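PDB 4AWT: SYE1 from Shewanella oneidensis, which probably uses bound FMN to catalyse the NAD(P)H-dependent reduction of carbon-carbon double bonds. Local coordinates for residues 181-186 / 233-238; 63-68 / 101-106. The protein carries 1 engineered substitution. One frame throughout, in Å; residues are numbered along the deposited sequence.

Both contacts lie where strands of one closed eight-stranded parallel barrel give way to loops, and their centres are about 14 Å apart. Along the chain, contact 2 (63-68 with 101-106) is complete before contact 1 (181-186 with 233-238) opens. Strand 96-102 of contact 2 is the barrel neighbour of strand 177-181, which leads into contact 1, and a probable backbone hydrogen bond from His181 N to Leu101 O (3.2 Å) joins them. Further out, Tyr186 OH and Tyr68 OH approach to 2.6 Å, a probable hydrogen bond, while the Trp102 ring packs against both His181 and Tyr186. Both contacts reach the bound octyl glucoside, through Tyr186 in contact 1 and Tyr68 and Trp102 in contact 2, beside the flavin that contact 1 also binds.

Contact 1: 181-186 / 233-238; sequences HAANGY and RLAPLT. With FMN (flavin mononucleotide), chain B; BOG (octyl beta-D-glucopyranoside), chain D.
Arg233 meets Ala182 through its backbone: Ala182 N donates to Arg233 O at 2.9 Å, a bent bond (132° at the hydrogen) that extends the parallel pairing of His181 with Arg233. Ala183 N is turned instead to His181 ND1, at 3.2 Å, an internal bond that restrains the rotation of the imidazole. With CG anti to the backbone N (chi1 -157°) and the chain extended as far as NE, the arginine runs past the Ala183 methyl to the flavin. There NH1 donates to FMN O2 at 2.8 Å and to the ribityl O2', while NH2 donates to FMN O3'. One guanidinium therefore grips both the pyrimidine end of the isoalloxazine and its ribityl chain, and the same O2 lies over a face of His181. Ala183 CB packs 3.5 Å from the backbone carbonyl carbon of Leu234 and makes an apolar contact with Ala235 CB at 3.8 Å. Asn184 follows in a type I' turn from Ala183 to Tyr186; its OD1 touches Ala235 CB at 3.5 Å and receives a bond from a water that in turn accepts one from Thr238 OG1. A second water links Ala182 O to Ala235 N, bridging the backbones as they diverge. The carboxyl ends of adjacent parallel strands, here 177-181 and 230-234, and the loops after them supply part of the FMN site, as expected of a TIM barrel of the old yellow enzyme family.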
loop_
_atom_site.group_PDB
_atom_site.type_symbol
_atom_site.label_atom_id
_atom_site.label_comp_id
_atom_site.label_asym_id
_atom_site.label_seq_id
_atom_site.Cartn_x
_atom_site.Cartn_y
_atom_site.Cartn_z
ATOM N N HIS A 181 4.828 -0.407 -1.978
ATOM C CA HIS A 181 4.364 0.805 -1.292
ATOM C C HIS A 181 5.450 1.874 -1.466
ATOM O O HIS A 181 6.442 1.870 -0.736
ATOM C CB HIS A 181 4.089 0.558 0.173
ATOM C CG HIS A 181 3.272 1.632 0.813
ATOM N ND1 HIS A 181 3.062 2.830 0.227
ATOM C CD2 HIS A 181 2.578 1.565 1.982
ATOM C CE1 HIS A 181 2.266 3.497 1.041
ATOM N NE2 HIS A 181 1.941 2.774 2.093
ATOM N N ALA A 182 5.281 2.768 -2.418
ATOM C CA ALA A 182 6.157 3.886 -2.646
ATOM C C ALA A 182 5.456 5.203 -2.361
ATOM O O ALA A 182 5.861 6.256 -2.865
ATOM C CB ALA A 182 6.746 3.841 -4.062
ATOM N N ALA A 183 4.477 5.151 -1.472
ATOM C CA ALA A 183 3.552 6.234 -1.174
ATOM C C ALA A 183 3.600 6.577 0.312
ATOM O O ALA A 183 4.399 6.056 1.082
ATOM C CB ALA A 183 2.157 5.839 -1.661
ATOM N N ASN A 184 2.704 7.495 0.678
ATOM C CA ASN A 184 2.305 7.924 1.996
ATOM C C ASN A 184 3.505 8.120 2.935
ATOM O O ASN A 184 3.418 7.841 4.133
ATOM C CB ASN A 184 1.253 6.986 2.566
ATOM C CG ASN A 184 0.012 7.029 1.709
ATOM O OD1 ASN A 184 -0.125 7.843 0.819
ATOM N ND2 ASN A 184 -0.903 6.129 1.970
ATOM N N GLY A 185 4.567 8.700 2.407
ATOM C CA GLY A 185 5.654 9.152 3.234
ATOM C C GLY A 185 6.627 8.079 3.672
ATOM O O GLY A 185 7.501 8.380 4.507
ATOM N N TYR A 186 6.531 6.872 3.137
ATOM C CA TYR A 186 7.389 5.759 3.554
ATOM C C TYR A 186 8.712 5.791 2.807
ATOM O O TYR A 186 9.083 6.782 2.215
ATOM C CB TYR A 186 6.573 4.462 3.538
ATOM C CG TYR A 186 5.426 4.552 4.523
ATOM C CD1 TYR A 186 5.659 4.694 5.886
ATOM C CD2 TYR A 186 4.112 4.494 4.089
ATOM C CE1 TYR A 186 4.631 4.777 6.794
ATOM C CE2 TYR A 186 3.074 4.568 4.985
ATOM C CZ TYR A 186 3.304 4.717 6.336
ATOM O OH TYR A 186 2.243 4.804 7.179
ATOM N N ARG A 233 2.415 1.773 -5.743
ATOM C CA ARG A 233 1.585 2.818 -5.168
ATOM C C ARG A 233 2.416 4.082 -4.968
ATOM O O ARG A 233 3.509 4.039 -4.402
ATOM C CB ARG A 233 0.978 2.369 -3.842
ATOM C CG ARG A 233 -0.280 3.169 -3.515
ATOM C CD ARG A 233 -1.045 2.650 -2.317
ATOM N NE ARG A 233 -2.427 3.107 -2.396
ATOM C CZ ARG A 233 -3.296 3.217 -1.405
ATOM N NH1 ARG A 233 -2.940 3.123 -0.160
ATOM N NH2 ARG A 233 -4.568 3.504 -1.700
ATOM N N LEU A 234 1.850 5.220 -5.421
ATOM C CA LEU A 234 2.438 6.546 -5.298
ATOM C C LEU A 234 1.441 7.503 -4.655
ATOM O O LEU A 234 0.224 7.316 -4.773
ATOM C CB LEU A 234 2.865 7.131 -6.661
ATOM C CG LEU A 234 3.929 6.336 -7.407
ATOM C CD1 LEU A 234 4.179 7.013 -8.755
ATOM C CD2 LEU A 234 5.238 6.208 -6.628
ATOM N N ALA A 235 1.963 8.555 -4.032
ATOM C CA ALA A 235 1.171 9.616 -3.427
ATOM C C ALA A 235 1.728 10.958 -3.853
ATOM O O ALA A 235 2.539 11.571 -3.151
ATOM C CB ALA A 235 1.164 9.501 -1.938
ATOM N N PRO A 236 1.338 11.463 -5.021
ATOM C CA PRO A 236 1.969 12.683 -5.534
ATOM C C PRO A 236 1.755 13.903 -4.662
ATOM O O PRO A 236 2.669 14.747 -4.593
ATOM C CB PRO A 236 1.322 12.862 -6.909
ATOM C CG PRO A 236 0.919 11.471 -7.338
ATOM C CD PRO A 236 0.462 10.820 -6.026
ATOM N N LEU A 237 0.564 14.068 -4.075
ATOM C CA LEU A 237 0.190 15.343 -3.535
ATOM C C LEU A 237 -0.100 15.323 -2.036
ATOM O O LEU A 237 -0.074 16.398 -1.393
ATOM C CB LEU A 237 -1.026 15.928 -4.244
ATOM C CG LEU A 237 -0.811 16.218 -5.717
ATOM C CD1 LEU A 237 -2.118 16.749 -6.296
ATOM C CD2 LEU A 237 0.292 17.215 -5.966
ATOM N N THR A 238 -0.391 14.198 -1.435
ATOM C CA THR A 238 -0.546 14.145 0.014
ATOM C C THR A 238 0.836 14.267 0.669
ATOM O O THR A 238 1.852 13.952 0.084
ATOM C CB THR A 238 -1.273 12.881 0.463
ATOM O OG1 THR A 238 -0.515 11.764 -0.027
ATOM C CG2 THR A 238 -2.701 12.824 -0.040
HETATM N N1 FMN B . -2.406 2.562 2.679
HETATM C C2 FMN B . -1.392 1.789 2.308
HETATM O O2 FMN B . -0.805 1.945 1.204
HETATM N N3 FMN B . -0.949 0.772 3.141
HETATM C C4 FMN B . -1.519 0.507 4.376
HETATM O O4 FMN B . -1.123 -0.500 5.020
HETATM C C4A FMN B . -2.505 1.396 4.797
HETATM N N5 FMN B . -3.073 1.269 6.064
HETATM C C5A FMN B . -4.332 1.892 6.278
HETATM C C6 FMN B . -5.062 1.588 7.400
HETATM C C7 FMN B . -6.333 2.162 7.642
HETATM C C7M FMN B . -7.126 1.683 8.833
HETATM C C8 FMN B . -6.805 3.079 6.752
HETATM C C8M FMN B . -8.169 3.718 6.915
HETATM C C9 FMN B . -6.058 3.410 5.602
HETATM C C9A FMN B . -4.821 2.815 5.346
HETATM N N10 FMN B . -4.099 3.096 4.168
HETATM C C10 FMN B . -2.981 2.341 3.867
HETATM C "C1'" FMN B . -4.665 4.020 3.181
HETATM C "C2'" FMN B . -5.809 3.406 2.352
HETATM O "O2'" FMN B . -5.313 2.413 1.470
HETATM C "C3'" FMN B . -6.516 4.432 1.488
HETATM O "O3'" FMN B . -5.671 4.944 0.469
HETATM C "C4'" FMN B . -7.139 5.611 2.257
HETATM O "O4'" FMN B . -7.832 5.176 3.417
HETATM C "C5'" FMN B . -7.998 6.492 1.372
HETATM O "O5'" FMN B . -9.123 5.769 0.843
HETATM P P FMN B . -10.569 5.919 1.547
HETATM O O1P FMN B . -10.453 5.275 2.906
HETATM O O2P FMN B . -10.875 7.397 1.642
HETATM O O3P FMN B . -11.480 5.165 0.611
HETATM C C1 BOG D . -1.744 4.956 9.903
HETATM O O1 BOG D . -2.739 5.347 10.808
HETATM C C2 BOG D . -1.802 3.495 9.587
HETATM O O2 BOG D . -1.522 2.704 10.722
HETATM C C3 BOG D . -0.785 3.083 8.510
HETATM O O3 BOG D . -1.029 1.773 8.081
HETATM C C4 BOG D . -1.007 3.988 7.290
HETATM O O4 BOG D . -0.045 3.687 6.336
HETATM C C5 BOG D . -0.983 5.467 7.658
HETATM O O5 BOG D . -1.989 5.651 8.634
HETATM C C6 BOG D . -1.245 6.352 6.466
HETATM O O6 BOG D . -1.101 7.681 6.937
HETATM C "C1'" BOG D . -2.431 6.493 11.566
HETATM C "C2'" BOG D . -3.426 6.822 12.676
HETATM C "C3'" BOG D . -4.861 6.772 12.248
HETATM C "C4'" BOG D . -5.953 7.426 13.087
HETATM C "C5'" BOG D . -6.947 6.331 13.488
HETATM C "C6'" BOG D . -6.867 6.055 14.991
HETATM C "C7'" BOG D . -7.849 4.933 15.373
HETATM C "C8'" BOG D . -8.125 5.109 16.862
HETATM O O HOH W 1 4.759 8.703 -3.615
HETATM O O HOH W 2 -2.024 9.582 -0.019
#

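Contact 2: 63-68 / 101-106; sequences PTAKGY and LWHVGR. With BOG (octyl beta-D-glucopyranoside), chain D.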
loop_
_atom_site.group_PDB
_atom_site.type_symbol
_atom_site.label_atom_id
_atom_site.label_comp_id
_atom_site.label_asym_id
_atom_site.label_seq_id
_atom_site.Cartn_x
_atom_site.Cartn_y
_atom_site.Cartn_z
ATOM N N PRO A 63 12.797 -7.007 9.542
ATOM C CA PRO A 63 12.528 -6.480 10.874
ATOM C C PRO A 63 12.596 -4.976 10.994
ATOM O O PRO A 63 11.903 -4.394 11.830
ATOM C CB PRO A 63 13.604 -7.173 11.738
ATOM C CG PRO A 63 13.869 -8.460 11.018
ATOM C CD PRO A 63 13.770 -8.108 9.554
ATOM N N THR A 64 13.471 -4.321 10.219
ATOM C CA THR A 64 13.674 -2.889 10.341
ATOM C C THR A 64 12.849 -2.062 9.357
ATOM O O THR A 64 12.955 -0.863 9.313
ATOM C CB THR A 64 15.168 -2.506 10.227
ATOM O OG1 THR A 64 15.696 -2.974 9.011
ATOM C CG2 THR A 64 15.967 -3.105 11.379
ATOM N N ALA A 65 11.938 -2.770 8.654
ATOM C CA ALA A 65 11.028 -2.169 7.697
ATOM C C ALA A 65 9.644 -1.822 8.322
ATOM O O ALA A 65 8.817 -1.224 7.642
ATOM C CB ALA A 65 10.836 -3.087 6.547
ATOM N N LYS A 66 9.418 -2.233 9.552
ATOM C CA LYS A 66 8.151 -2.123 10.276
ATOM C C LYS A 66 7.979 -0.761 10.911
ATOM O O LYS A 66 8.941 -0.230 11.506
ATOM C CB LYS A 66 8.147 -3.198 11.347
ATOM C CG LYS A 66 6.920 -3.316 12.201
ATOM C CD LYS A 66 7.085 -4.440 13.229
ATOM C CE LYS A 66 6.034 -4.511 14.291
ATOM N NZ LYS A 66 6.348 -5.645 15.198
ATOM N N GLY A 67 6.761 -0.207 10.820
ATOM C CA GLY A 67 6.421 1.067 11.391
ATOM C C GLY A 67 5.471 1.087 12.552
ATOM O O GLY A 67 5.429 2.069 13.283
ATOM N N TYR A 68 4.658 0.030 12.674
ATOM C CA TYR A 68 3.512 0.002 13.553
ATOM C C TYR A 68 3.458 -1.331 14.236
ATOM O O TYR A 68 3.771 -2.361 13.641
ATOM C CB TYR A 68 2.200 0.268 12.771
ATOM C CG TYR A 68 2.258 1.562 12.001
ATOM C CD1 TYR A 68 2.820 1.581 10.717
ATOM C CD2 TYR A 68 1.784 2.749 12.520
ATOM C CE1 TYR A 68 2.944 2.751 10.004
ATOM C CE2 TYR A 68 1.866 3.924 11.792
ATOM C CZ TYR A 68 2.473 3.928 10.540
ATOM O OH TYR A 68 2.604 5.052 9.788
ATOM N N LEU A 101 4.209 -4.779 -0.364
ATOM C CA LEU A 101 5.527 -4.865 0.261
ATOM C C LEU A 101 5.899 -3.518 0.855
ATOM O O LEU A 101 5.911 -2.501 0.152
ATOM C CB LEU A 101 6.558 -5.298 -0.763
ATOM C CG LEU A 101 6.258 -6.579 -1.516
ATOM C CD1 LEU A 101 7.435 -6.922 -2.432
ATOM C CD2 LEU A 101 5.950 -7.739 -0.585
ATOM N N TRP A 102 6.239 -3.531 2.146
ATOM C CA TRP A 102 6.363 -2.301 2.920
ATOM C C TRP A 102 7.771 -2.132 3.504
ATOM O O TRP A 102 8.291 -3.031 4.168
ATOM C CB TRP A 102 5.372 -2.299 4.079
ATOM C CG TRP A 102 4.911 -0.966 4.555
ATOM C CD1 TRP A 102 5.145 0.283 4.068
ATOM C CD2 TRP A 102 4.010 -0.807 5.652
ATOM N NE1 TRP A 102 4.433 1.210 4.795
ATOM C CE2 TRP A 102 3.718 0.563 5.750
ATOM C CE3 TRP A 102 3.397 -1.706 6.534
ATOM C CZ2 TRP A 102 2.823 1.046 6.708
ATOM C CZ3 TRP A 102 2.509 -1.200 7.460
ATOM C CH2 TRP A 102 2.241 0.116 7.540
ATOM N N HIS A 103 8.305 -0.924 3.350
ATOM C CA HIS A 103 9.408 -0.434 4.184
ATOM C C HIS A 103 9.042 0.990 4.552
ATOM O O HIS A 103 8.877 1.851 3.688
ATOM C CB HIS A 103 10.769 -0.484 3.492
ATOM C CG HIS A 103 11.924 -0.309 4.442
ATOM N ND1 HIS A 103 12.003 0.664 5.337
ATOM C CD2 HIS A 103 12.997 -1.122 4.581
ATOM C CE1 HIS A 103 13.119 0.505 6.014
ATOM N NE2 HIS A 103 13.755 -0.575 5.581
ATOM N N VAL A 104 8.895 1.234 5.856
ATOM C CA VAL A 104 8.454 2.521 6.342
ATOM C C VAL A 104 9.536 3.579 6.423
ATOM O O VAL A 104 9.223 4.766 6.618
ATOM C CB VAL A 104 7.795 2.388 7.724
ATOM C CG1 VAL A 104 6.586 1.462 7.661
ATOM C CG2 VAL A 104 8.824 1.955 8.775
ATOM N N GLY A 105 10.790 3.226 6.334
ATOM C CA GLY A 105 11.893 4.151 6.491
ATOM C C GLY A 105 11.800 4.817 7.815
ATOM O O GLY A 105 11.716 4.185 8.877
ATOM N N ARG A 106 11.790 6.167 7.810
ATOM C CA ARG A 106 11.822 6.938 9.032
ATOM C C ARG A 106 10.513 7.005 9.772
ATOM O O ARG A 106 10.465 7.559 10.882
ATOM C CB ARG A 106 12.266 8.385 8.736
ATOM C CG ARG A 106 11.199 9.190 8.025
ATOM C CD ARG A 106 11.757 10.512 7.538
ATOM N NE ARG A 106 10.751 11.235 6.792
ATOM C CZ ARG A 106 10.897 12.450 6.332
ATOM N NH1 ARG A 106 12.023 13.120 6.484
ATOM N NH2 ARG A 106 9.874 13.001 5.652
HETATM C C1 BOG D . -1.744 4.956 9.903
HETATM O O1 BOG D . -2.739 5.347 10.808
HETATM C C2 BOG D . -1.802 3.495 9.587
HETATM O O2 BOG D . -1.522 2.704 10.722
HETATM C C3 BOG D . -0.785 3.083 8.510
HETATM O O3 BOG D . -1.029 1.773 8.081
HETATM C C4 BOG D . -1.007 3.988 7.290
HETATM O O4 BOG D . -0.045 3.687 6.336
HETATM C C5 BOG D . -0.983 5.467 7.658
HETATM O O5 BOG D . -1.989 5.651 8.634
HETATM C C6 BOG D . -1.245 6.352 6.466
HETATM O O6 BOG D . -1.101 7.681 6.937
HETATM C "C1'" BOG D . -2.431 6.493 11.566
HETATM C "C2'" BOG D . -3.426 6.822 12.676
HETATM C "C3'" BOG D . -4.861 6.772 12.248
HETATM C "C4'" BOG D . -5.953 7.426 13.087
HETATM C "C5'" BOG D . -6.947 6.331 13.488
HETATM C "C6'" BOG D . -6.867 6.055 14.991
HETATM C "C7'" BOG D . -7.849 4.933 15.373
HETATM C "C8'" BOG D . -8.125 5.109 16.862
HETATM O O HOH W 3 13.592 2.044 9.252
HETATM O O HOH W 4 16.015 -2.006 6.477
#
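The carbonyl oxygen of Thr64 lies 3.6 Å from His103 CE1. One water joins Thr64 OG1 to His103 NE2, and another donates to both Thr64 O and Gly105 O. Next, Ala65 lies over the face of the same imidazole: its CA is 3.6 Å from the ring centroid and only 2° off the normal, a CH-pi contact, with CB displaced toward His103 CD2. The ring is presented this way because CG stands anti to the backbone N (chi1 -166°) and ND1 accepts an in-plane bond from Gly105 N at 3.0 Å. Val104 N donates a hydrogen bond to Ala65 O, also at 3.0 Å and tilted from the carbonyl plane, tying the loop that follows strand 53-60 to the loop just past strand 96-102, its neighbour in the TIM barrel. Lys66 NZ forms a salt bridge with Asp35, outside the two segments, while Lys66 O touches Val104 CG2. At Gly67 the backbone passes close to the valine, N lying 3.6 Å from Val104 CG1, a methyl that also rests over the rim of one face of Trp102. Tyr68 ends the segment with its ring nearly parallel to the indole (16°) but slid aside, CD1 reaching Trp102 CH2 at 3.5 Å, while octyl glucoside O2 sits above one face of the phenol.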